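Local coordinates for protein dihydropteroate synthase 2 (Mycobacterium tuberculosis, PDB 2VP8) that belongs to the dihydropteroate synthase family but seems to lack that activity, probably binding the pterin substrate very poorly while still able to bind the inhibitor dapsone, at residues A70-V75 and G113-Q118; V155-G160 and A207-E212; L163-T168 and A199-A204. All coordinates share one frame; numbering follows the deposited sequence.

Contact 1. Residues A70-V75 and G113-Q118; sequences AVHRAV and GAYPDQ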
# COMPACT_ATOMS: atom_id res chain seq x y z
N ALA B 70 -17.45 -0.13 20.86
CA ALA B 70 -17.01 -0.33 19.48
C ALA B 70 -17.30 0.89 18.64
O ALA B 70 -16.44 1.36 17.89
CB ALA B 70 -17.67 -1.56 18.88
N VAL B 71 -18.51 1.42 18.79
CA VAL B 71 -18.90 2.64 18.09
C VAL B 71 -18.04 3.81 18.56
O VAL B 71 -17.42 4.49 17.74
CB VAL B 71 -20.40 2.97 18.26
CG1 VAL B 71 -20.73 4.34 17.67
CG2 VAL B 71 -21.24 1.90 17.60
N HIS B 72 -17.96 4.01 19.88
CA HIS B 72 -17.20 5.13 20.41
C HIS B 72 -15.77 5.15 19.89
O HIS B 72 -15.23 6.21 19.60
CB HIS B 72 -17.18 5.13 21.94
CG HIS B 72 -18.51 5.38 22.57
ND1 HIS B 72 -18.93 4.72 23.71
CD2 HIS B 72 -19.52 6.21 22.23
CE1 HIS B 72 -20.13 5.14 24.04
NE2 HIS B 72 -20.52 6.05 23.15
N ARG B 73 -15.18 3.96 19.78
CA ARG B 73 -13.80 3.83 19.33
C ARG B 73 -13.68 4.18 17.85
O ARG B 73 -12.80 4.95 17.45
CB ARG B 73 -13.29 2.41 19.60
CG ARG B 73 -11.87 2.35 20.15
CD ARG B 73 -11.32 0.91 20.24
NE ARG B 73 -12.14 0.03 21.09
CZ ARG B 73 -12.92 -0.96 20.64
NH1 ARG B 73 -13.01 -1.21 19.33
NH2 ARG B 73 -13.62 -1.71 21.50
N ALA B 74 -14.58 3.63 17.03
CA ALA B 74 -14.56 3.89 15.59
C ALA B 74 -14.73 5.38 15.27
O ALA B 74 -14.01 5.92 14.42
CB ALA B 74 -15.63 3.07 14.89
N VAL B 75 -15.66 6.03 15.95
CA VAL B 75 -15.84 7.47 15.79
C VAL B 75 -14.57 8.21 16.18
O VAL B 75 -14.09 9.07 15.43
CB VAL B 75 -17.03 8.00 16.62
CG1 VAL B 75 -17.19 9.49 16.44
CG2 VAL B 75 -18.31 7.28 16.23
N GLY B 113 -28.69 8.86 18.63
CA GLY B 113 -28.79 9.70 19.82
C GLY B 113 -27.44 10.23 20.25
O GLY B 113 -27.32 11.42 20.56
N ALA B 114 -26.44 9.35 20.26
CA ALA B 114 -25.10 9.67 20.74
C ALA B 114 -24.33 10.51 19.73
O ALA B 114 -23.61 11.44 20.08
CB ALA B 114 -24.34 8.40 21.04
N TYR B 115 -24.49 10.16 18.46
CA TYR B 115 -23.78 10.81 17.39
C TYR B 115 -24.74 11.27 16.32
O TYR B 115 -24.95 10.57 15.33
CB TYR B 115 -22.77 9.84 16.81
CG TYR B 115 -21.67 9.45 17.77
CD1 TYR B 115 -21.68 8.21 18.40
CD2 TYR B 115 -20.63 10.32 18.05
CE1 TYR B 115 -20.67 7.85 19.27
CE2 TYR B 115 -19.63 9.98 18.91
CZ TYR B 115 -19.64 8.74 19.52
OH TYR B 115 -18.63 8.43 20.39
N PRO B 116 -25.34 12.47 16.51
CA PRO B 116 -26.39 12.96 15.61
C PRO B 116 -25.91 13.14 14.17
O PRO B 116 -26.70 12.95 13.25
CB PRO B 116 -26.77 14.32 16.22
CG PRO B 116 -26.26 14.28 17.62
CD PRO B 116 -25.03 13.43 17.58
N ASP B 117 -24.64 13.49 13.99
CA ASP B 117 -24.11 13.79 12.66
C ASP B 117 -23.34 12.62 12.04
O ASP B 117 -22.63 12.79 11.04
CB ASP B 117 -23.23 15.03 12.74
CG ASP B 117 -24.04 16.30 12.89
OD1 ASP B 117 -24.80 16.62 11.95
OD2 ASP B 117 -23.92 16.96 13.94
N GLN B 118 -23.48 11.44 12.64
CA GLN B 118 -22.72 10.28 12.18
C GLN B 118 -23.46 9.60 11.06
O GLN B 118 -24.67 9.41 11.14
CB GLN B 118 -22.49 9.29 13.33
CG GLN B 118 -21.69 8.05 12.93
CD GLN B 118 -20.31 8.39 12.45
OE1 GLN B 118 -19.54 9.05 13.15
NE2 GLN B 118 -19.97 7.95 11.24
O HOH W 1 -16.02 8.49 20.52

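Contact 2. Residues V155-G160 and A207-E212; sequences VAAEFG and AGVARE. With EDO (1,2-ethanediol), chain F.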
# COMPACT_ATOMS: atom_id res chain seq x y z
N VAL B 155 -37.12 0.51 -0.85
CA VAL B 155 -36.99 0.93 0.54
C VAL B 155 -36.08 2.15 0.69
O VAL B 155 -36.46 3.14 1.32
CB VAL B 155 -36.47 -0.23 1.43
CG1 VAL B 155 -36.36 0.22 2.90
CG2 VAL B 155 -37.36 -1.45 1.31
N ALA B 156 -34.90 2.09 0.08
CA ALA B 156 -33.96 3.21 0.09
C ALA B 156 -34.59 4.48 -0.46
O ALA B 156 -34.39 5.56 0.09
CB ALA B 156 -32.70 2.86 -0.69
N ALA B 157 -35.34 4.32 -1.55
CA ALA B 157 -36.00 5.43 -2.23
C ALA B 157 -37.00 6.15 -1.32
O ALA B 157 -36.96 7.37 -1.18
CB ALA B 157 -36.68 4.93 -3.49
N GLU B 158 -37.89 5.37 -0.70
CA GLU B 158 -38.93 5.88 0.19
C GLU B 158 -38.37 6.65 1.39
O GLU B 158 -38.87 7.72 1.75
CB GLU B 158 -39.82 4.72 0.66
CG GLU B 158 -40.80 5.06 1.79
CD GLU B 158 -41.72 3.89 2.14
OE1 GLU B 158 -41.44 2.75 1.60
OE2 GLU B 158 -42.73 4.11 2.94
N PHE B 159 -37.31 6.11 2.00
CA PHE B 159 -36.72 6.72 3.18
C PHE B 159 -35.65 7.77 2.86
O PHE B 159 -35.12 8.41 3.77
CB PHE B 159 -36.16 5.64 4.11
CG PHE B 159 -37.20 4.95 4.92
CD1 PHE B 159 -37.78 3.77 4.46
CD2 PHE B 159 -37.63 5.48 6.14
CE1 PHE B 159 -38.76 3.12 5.21
CE2 PHE B 159 -38.60 4.83 6.89
CZ PHE B 159 -39.17 3.65 6.43
N GLY B 160 -35.34 7.94 1.58
CA GLY B 160 -34.28 8.85 1.18
C GLY B 160 -32.94 8.38 1.70
O GLY B 160 -32.11 9.18 2.13
N ALA B 207 -35.24 3.49 -9.51
CA ALA B 207 -36.22 3.15 -8.47
C ALA B 207 -36.55 4.35 -7.55
O ALA B 207 -37.56 4.35 -6.83
CB ALA B 207 -35.73 1.91 -7.61
N GLY B 208 -35.68 5.37 -7.58
CA GLY B 208 -35.90 6.59 -6.79
C GLY B 208 -34.86 6.81 -5.70
O GLY B 208 -35.10 7.57 -4.75
N VAL B 209 -33.72 6.14 -5.82
CA VAL B 209 -32.61 6.36 -4.91
C VAL B 209 -31.77 7.49 -5.47
O VAL B 209 -31.40 7.46 -6.65
CB VAL B 209 -31.76 5.08 -4.73
CG1 VAL B 209 -30.62 5.32 -3.75
CG2 VAL B 209 -32.63 3.91 -4.28
N ALA B 210 -31.48 8.50 -4.65
CA ALA B 210 -30.68 9.63 -5.09
C ALA B 210 -29.35 9.14 -5.65
O ALA B 210 -28.68 8.29 -5.05
CB ALA B 210 -30.46 10.60 -3.93
N ARG B 211 -28.98 9.67 -6.82
CA ARG B 211 -27.77 9.23 -7.51
C ARG B 211 -26.52 9.29 -6.62
O ARG B 211 -25.73 8.34 -6.59
CB ARG B 211 -27.56 10.03 -8.80
CG ARG B 211 -26.36 9.59 -9.62
CD ARG B 211 -26.34 10.27 -10.98
NE ARG B 211 -27.30 9.68 -11.91
CZ ARG B 211 -27.02 8.75 -12.81
NH1 ARG B 211 -25.78 8.28 -12.94
NH2 ARG B 211 -27.98 8.29 -13.60
N GLU B 212 -26.37 10.40 -5.90
CA GLU B 212 -25.16 10.65 -5.10
C GLU B 212 -25.04 9.76 -3.87
O GLU B 212 -23.96 9.62 -3.31
CB GLU B 212 -25.04 12.13 -4.71
CG GLU B 212 -26.18 12.69 -3.86
CD GLU B 212 -27.41 13.08 -4.67
OE1 GLU B 212 -27.34 13.04 -5.92
OE2 GLU B 212 -28.44 13.42 -4.04
C1 EDO F . -22.62 9.93 -11.70
O1 EDO F . -22.48 9.31 -10.41
C2 EDO F . -22.27 8.93 -12.81
O2 EDO F . -23.01 7.72 -12.63

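Contact 3. Residues L163-T168 and A199-A204; sequences LVCAHT and AAAERA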
# COMPACT_ATOMS: atom_id res chain seq x y z
N LEU B 163 -27.80 3.49 -0.99
CA LEU B 163 -27.72 2.04 -1.14
C LEU B 163 -26.35 1.62 -1.65
O LEU B 163 -25.77 2.28 -2.52
CB LEU B 163 -28.82 1.53 -2.07
CG LEU B 163 -28.90 0.02 -2.31
CD1 LEU B 163 -29.37 -0.72 -1.06
CD2 LEU B 163 -29.79 -0.30 -3.48
N VAL B 164 -25.84 0.53 -1.09
CA VAL B 164 -24.62 -0.08 -1.60
C VAL B 164 -25.02 -1.16 -2.61
O VAL B 164 -25.76 -2.09 -2.29
CB VAL B 164 -23.76 -0.70 -0.46
CG1 VAL B 164 -22.58 -1.49 -1.03
CG2 VAL B 164 -23.27 0.38 0.48
N CYS B 165 -24.55 -1.00 -3.84
CA CYS B 165 -24.75 -2.03 -4.86
C CYS B 165 -23.52 -2.90 -4.91
O CYS B 165 -22.46 -2.48 -5.38
CB CYS B 165 -25.03 -1.40 -6.22
SG CYS B 165 -26.56 -0.45 -6.24
N ALA B 166 -23.65 -4.12 -4.39
CA ALA B 166 -22.53 -5.03 -4.29
C ALA B 166 -22.57 -6.12 -5.36
O ALA B 166 -23.63 -6.47 -5.88
CB ALA B 166 -22.47 -5.64 -2.90
N HIS B 167 -21.39 -6.64 -5.68
CA HIS B 167 -21.25 -7.79 -6.56
C HIS B 167 -20.98 -9.04 -5.73
O HIS B 167 -19.99 -9.11 -4.99
CB HIS B 167 -20.13 -7.56 -7.57
CG HIS B 167 -19.90 -8.72 -8.50
ND1 HIS B 167 -20.53 -8.82 -9.72
CD2 HIS B 167 -19.12 -9.82 -8.38
CE1 HIS B 167 -20.15 -9.94 -10.31
NE2 HIS B 167 -19.29 -10.56 -9.52
N THR B 168 -21.87 -10.02 -5.87
CA THR B 168 -21.80 -11.27 -5.13
C THR B 168 -20.59 -12.11 -5.54
O THR B 168 -19.49 -11.92 -5.02
CB THR B 168 -23.11 -12.10 -5.31
OG1 THR B 168 -23.22 -13.08 -4.28
CG2 THR B 168 -23.16 -12.77 -6.70
N ALA B 199 -25.22 -1.68 -13.60
CA ALA B 199 -26.64 -1.90 -13.84
C ALA B 199 -27.40 -1.87 -12.51
O ALA B 199 -28.48 -1.28 -12.42
CB ALA B 199 -26.85 -3.22 -14.54
N ALA B 200 -26.83 -2.50 -11.50
CA ALA B 200 -27.37 -2.47 -10.14
C ALA B 200 -27.53 -1.04 -9.63
O ALA B 200 -28.55 -0.70 -9.04
CB ALA B 200 -26.49 -3.29 -9.20
N ALA B 201 -26.52 -0.21 -9.89
CA ALA B 201 -26.56 1.21 -9.56
C ALA B 201 -27.66 1.97 -10.31
O ALA B 201 -28.41 2.74 -9.71
CB ALA B 201 -25.20 1.85 -9.81
N GLU B 202 -27.76 1.74 -11.61
CA GLU B 202 -28.77 2.42 -12.43
C GLU B 202 -30.18 1.97 -12.05
O GLU B 202 -31.11 2.79 -12.03
CB GLU B 202 -28.51 2.19 -13.93
CG GLU B 202 -27.22 2.82 -14.46
CD GLU B 202 -27.25 4.35 -14.57
OE1 GLU B 202 -28.29 4.96 -14.26
OE2 GLU B 202 -26.23 4.94 -14.97
N ARG B 203 -30.33 0.68 -11.74
CA ARG B 203 -31.63 0.13 -11.33
C ARG B 203 -32.07 0.71 -10.00
O ARG B 203 -33.27 0.87 -9.76
CB ARG B 203 -31.57 -1.40 -11.26
CG ARG B 203 -32.01 -2.09 -12.55
CD ARG B 203 -31.18 -3.34 -12.84
NE ARG B 203 -31.14 -4.27 -11.72
CZ ARG B 203 -30.11 -5.07 -11.42
NH1 ARG B 203 -29.01 -5.05 -12.16
NH2 ARG B 203 -30.18 -5.88 -10.37
N ALA B 204 -31.11 1.02 -9.13
CA ALA B 204 -31.42 1.70 -7.88
C ALA B 204 -31.85 3.14 -8.13
O ALA B 204 -32.88 3.59 -7.60
CB ALA B 204 -30.25 1.64 -6.93

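Contact 1. Residues A70-V75 and G113-Q118
Two neighbouring outer helices of the TIM barrel meet here: Tyr115, just past the end of helix 98-114, lays its ring against Val71, His72 and Val75 of helix 65-76. Tyr115 is the first residue to leave helical geometry, and it starts the type I turn, Tyr115 to Gln118, that leads into strand 119-123. With CG beside the backbone N (chi1 -65°), its ring reaches across to the neighbouring helix. Val75 comes from the opposite direction and makes a CH-pi contact: CG2 stands over the middle of one ring face, 3.8 Å from the centroid of Tyr115 and 10° off the normal. The other methyl, CG1 of Val75, sits on the same side of the ring, displaced toward CE2 of Tyr115, 3.5 Å away. Val71 brings CG1 obliquely to Tyr115 CE1 at 3.9 Å.

His72 crosses the tyrosine at about a right angle. The two rings meet rim to rim, planes at 60°, and CD2 of His72 approaches OH of Tyr115 to 3.0 Å near the imidazole plane; Trp110 meets the same histidine ring with a steep tilt. One water joins the two sides by giving a hydrogen bond to the backbone O of His72 (2.6 Å) and sharing a second with Tyr115 OH. At the end of the turn, the bent chain of Gln118 brings OE1 to 3.8 Å from CG2 of Val75, while its NE2 is hydrogen-bonded to a residue adjoining the segments. Val71 also reaches Phe107 and Leu111, and both Val71 and Gln118 touch Ile82 of strand 81-85.

No direct hydrogen bond spans the two segments, so the grip is mainly apolar: methyls pack against the phenol ring, and the water lets its hydroxyl share in the polar backbone of the facing helix.

Contact 2. Residues V155-G160 and A207-E212
The chain passes closest at Ala157 and Val209, whose CA atoms lie 4.4 Å apart, where the turn after helix 186-207 runs against helix 152-159. Both helices finish in a Schellman motif, helix 152-159 at Gly160 and helix 186-207 at Gly208, each glycine with positive phi. Gly208 turns its carbonyl to Ala157: O of Gly208 lies 3.3 Å from CB of Ala157 and 3.4 Å from its CA, the latter a bent CA-H...O contact with 127° at the hydrogen. The CB of Ala157 also comes up to O of Ala207.

Beside this, Val209 uses one branch. CG1 is anti to the backbone N (chi1 -179°), which leaves CG2 beside that N, turned to the helix; CG2 meets CB of Ala156 at 3.7 Å and lies a little farther from CB of Ala157. Beyond the touching residues, Arg211 gives a weak hydrogen bond from NH1 to O2 of a 1,2-ethanediol, probably picked up from the crystallisation liquor, 2.8 Å away at the guanidinium edge.

Small side chains allow this close approach of helix and turn. With no conventional hydrogen bond between them, the segments meet through methyl packing and weak carbonyl-to-CH contacts.

Contact 3. Residues L163-T168 and A199-A204
Cys165 meets the flat peptide group joining Ala200 to Ala201: its SG stands over one face, 3.6 Å from C of Ala200 and 3.7 Å from N of Ala201. The guanidinium of Arg203 packs within its own helix, with CA of Ala200 over one face, offset toward the rim.

The sulphur is brought there by chi1 of -63°, which sets SG beside the backbone N of Cys165. From the same side chain, CB touches CB of Ala200 at 3.8 Å, and SG makes a looser contact with CB of Ala204. Leu163, two residues earlier on the same side of the strand, reaches CB of Ala204 with CD2 at 4.0 Å.

This is a barrel strand packing on an outer helix of the TIM fold. Strand 163-166 and helix 199-204 run roughly antiparallel, at 149°, with axes 8.2 Å apart at closest, as fits the right-handed beta-alpha-beta crossover from strand 162-166 through helix 186-207 to strand 214-217. Strand 214-217 flanks the contact, its Val214 touching both Cys165 and Ala201. The side chain of His220, probably a mark of family members without synthase activity, lies about 10 Å from that of Cys165.

In the fold
Contacts 2 and 3 share helix 186-207: contact 3 packs its body on strand 162-166, and contact 2 sets the turn at its end against helix 152-159. They touch, through a probable hydrogen bond from Val209 N to Ala204 O (3.2 Å) and a long, weak salt bridge between Arg211 and Glu202. Contact 1 lies apart, across the barrel from contact 3, their centres 27 Å apart. Contact 3 is the buried one, with small apolar groups and a cysteine; contacts 1 and 2 are partly buried on the outer helical layer. Of these two, contact 1 relies on an aromatic side chain and a water, contact 2 on alanines and backbone carbonyls.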